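PDB 1R4V: uncharacterized protein aq_328 from Aquifex aeolicus, which is of unknown function but adopts a histone fold and, judging from its family, may take part in protein heterodimerization. Local coordinates for residues V106-L110 with Y131-G136. Residues are numbered along the deposited sequence; the frame is centred on the assembly and turned at random.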
loop_
_atom_site.group_PDB
_atom_site.type_symbol
_atom_site.label_atom_id
_atom_site.label_comp_id
_atom_site.label_asym_id
_atom_site.label_seq_id
_atom_site.Cartn_x
_atom_site.Cartn_y
_atom_site.Cartn_z
ATOM N N VAL A 106 3.289 -5.702 7.573
ATOM C CA VAL A 106 3.718 -4.763 6.525
ATOM C C VAL A 106 5.149 -5.010 6.070
ATOM O O VAL A 106 5.420 -4.984 4.871
ATOM C CB VAL A 106 3.466 -3.292 6.918
ATOM C CG1 VAL A 106 3.988 -2.339 5.852
ATOM C CG2 VAL A 106 1.978 -3.031 7.101
ATOM N N ASP A 107 6.058 -5.310 6.993
ATOM C CA ASP A 107 7.447 -5.583 6.627
ATOM C C ASP A 107 7.592 -6.809 5.755
ATOM O O ASP A 107 8.375 -6.795 4.808
ATOM C CB ASP A 107 8.332 -5.704 7.857
ATOM C CG ASP A 107 8.460 -4.389 8.586
ATOM O OD1 ASP A 107 8.333 -4.376 9.833
ATOM O OD2 ASP A 107 8.666 -3.320 7.976
ATOM N N GLU A 108 6.823 -7.856 6.054
ATOM C CA GLU A 108 6.851 -9.056 5.248
ATOM C C GLU A 108 6.130 -8.795 3.929
ATOM O O GLU A 108 6.543 -9.297 2.884
ATOM C CB GLU A 108 6.213 -10.242 5.992
ATOM C CG GLU A 108 6.811 -10.528 7.365
ATOM C CD GLU A 108 6.114 -9.834 8.541
ATOM O OE1 GLU A 108 5.954 -8.583 8.541
ATOM O OE2 GLU A 108 5.731 -10.554 9.498
ATOM N N LEU A 109 5.056 -8.017 3.963
ATOM C CA LEU A 109 4.269 -7.793 2.758
ATOM C C LEU A 109 5.060 -6.933 1.763
ATOM O O LEU A 109 4.966 -7.099 0.540
ATOM C CB LEU A 109 2.941 -7.140 3.123
ATOM C CG LEU A 109 1.993 -7.997 3.970
ATOM C CD1 LEU A 109 0.873 -7.083 4.444
ATOM C CD2 LEU A 109 1.510 -9.191 3.175
ATOM N N LEU A 110 5.863 -6.023 2.294
ATOM C CA LEU A 110 6.724 -5.176 1.466
ATOM C C LEU A 110 7.689 -6.048 0.659
ATOM O O LEU A 110 7.835 -5.870 -0.546
ATOM C CB LEU A 110 7.513 -4.197 2.337
ATOM C CG LEU A 110 7.762 -2.781 1.807
ATOM C CD1 LEU A 110 9.046 -2.295 2.412
ATOM C CD2 LEU A 110 7.751 -2.607 0.274
ATOM N N TYR A 131 9.295 3.256 3.307
ATOM C CA TYR A 131 8.410 2.434 2.499
ATOM C C TYR A 131 7.406 1.677 3.343
ATOM O O TYR A 131 6.290 1.416 2.895
ATOM C CB TYR A 131 9.214 1.434 1.672
ATOM C CG TYR A 131 9.786 1.903 0.373
ATOM C CD1 TYR A 131 9.796 3.257 -0.012
ATOM C CD2 TYR A 131 10.320 0.972 -0.508
ATOM C CE1 TYR A 131 10.347 3.660 -1.233
ATOM C CE2 TYR A 131 10.848 1.361 -1.739
ATOM C CZ TYR A 131 10.853 2.693 -2.098
ATOM O OH TYR A 131 11.401 3.003 -3.308
ATOM N N ARG A 132 7.787 1.269 4.550
ATOM C CA ARG A 132 6.821 0.563 5.394
ATOM C C ARG A 132 5.642 1.450 5.805
ATOM O O ARG A 132 4.502 0.999 5.858
ATOM C CB ARG A 132 7.520 -0.084 6.597
ATOM C CG ARG A 132 8.107 0.886 7.618
ATOM C CD ARG A 132 8.837 0.161 8.764
ATOM N NE ARG A 132 8.009 -0.949 9.229
ATOM C CZ ARG A 132 6.929 -0.809 9.986
ATOM N NH1 ARG A 132 6.255 -1.897 10.328
ATOM N NH2 ARG A 132 6.518 0.386 10.418
ATOM N N ASN A 133 5.904 2.728 6.072
ATOM C CA ASN A 133 4.853 3.676 6.419
ATOM C C ASN A 133 3.977 3.984 5.217
ATOM O O ASN A 133 2.777 4.070 5.350
ATOM C CB ASN A 133 5.434 4.937 7.030
ATOM C CG ASN A 133 6.124 4.627 8.343
ATOM O OD1 ASN A 133 5.649 3.793 9.127
ATOM N ND2 ASN A 133 7.271 5.255 8.564
ATOM N N ILE A 134 4.577 4.129 4.048
ATOM C CA ILE A 134 3.799 4.390 2.829
ATOM C C ILE A 134 2.878 3.218 2.524
ATOM O O ILE A 134 1.691 3.414 2.232
ATOM C CB ILE A 134 4.742 4.677 1.666
ATOM C CG1 ILE A 134 5.492 5.986 1.943
ATOM C CG2 ILE A 134 3.962 4.761 0.361
ATOM C CD1 ILE A 134 6.624 6.283 0.978
HETATM N N MSE A 135 3.416 2.004 2.587
HETATM C CA MSE A 135 2.634 0.818 2.297
HETATM C C MSE A 135 1.547 0.606 3.329
HETATM O O MSE A 135 0.444 0.230 2.986
HETATM C CB MSE A 135 3.494 -0.436 2.211
HETATM C CG MSE A 135 2.834 -1.390 1.188
HETATM SE SE MSE A 135 3.594 -3.094 1.434
HETATM C CE MSE A 135 2.141 -4.336 0.747
ATOM N N GLY A 136 1.875 0.815 4.594
ATOM C CA GLY A 136 0.889 0.753 5.657
ATOM C C GLY A 136 -0.254 1.727 5.472
ATOM O O GLY A 136 -1.398 1.345 5.661
#
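Val106 presses its CG1 methyl against the turn formed by Arg132, Met135 and Gly136, where the lack of a side chain at Gly136 leaves its backbone next to the valine methyls, with the axes of the short segments 9.6 Å apart. The CA atoms of Val106 and Gly136 lie 6.3 Å apart, and Val106 CG1 sits 3.4 Å from Arg132 O, a carbonyl oxygen already bonded to the backbone N of Gly136. A chi1 of 177° turns CG1 away from its own backbone N, toward Arg132 O and Gly136 N, while CG2 rests near Gly136 CA.

One residue on, at the more exposed margin, Asp107 meets the guanidinium edge of Arg132 in a side-on salt bridge. Arg132 NE gives a short, fairly straight bond to Asp107 OD2 (2.8 Å), on the syn side of that oxygen and almost within the guanidinium plane. Arg132 NH1 reaches Asp107 OD1 at 3.3 Å from above the carboxylate, the longer and more bent bond of the two, with the two planes 50° apart. Two nitrogens on two oxygens should limit rotation of both groups.

Leu109, buried, touches with its CB the terminal CE of Met135 (3.8 Å), a selenomethionine whose extended chain reaches helix 106-113; Leu53 of helix 46-62 touches both residues. Leu110 then lays its backbone CA 3.8 Å from Met135 SE and sends CD1 to Tyr131 CB, also 3.8 Å away.

The short segments cross at 96°, nearly perpendicular, with an apolar centre and a salt bridge at its more exposed margin: here helix 106-113 packs across the start of the long helix 131-149 within the all-alpha histone fold.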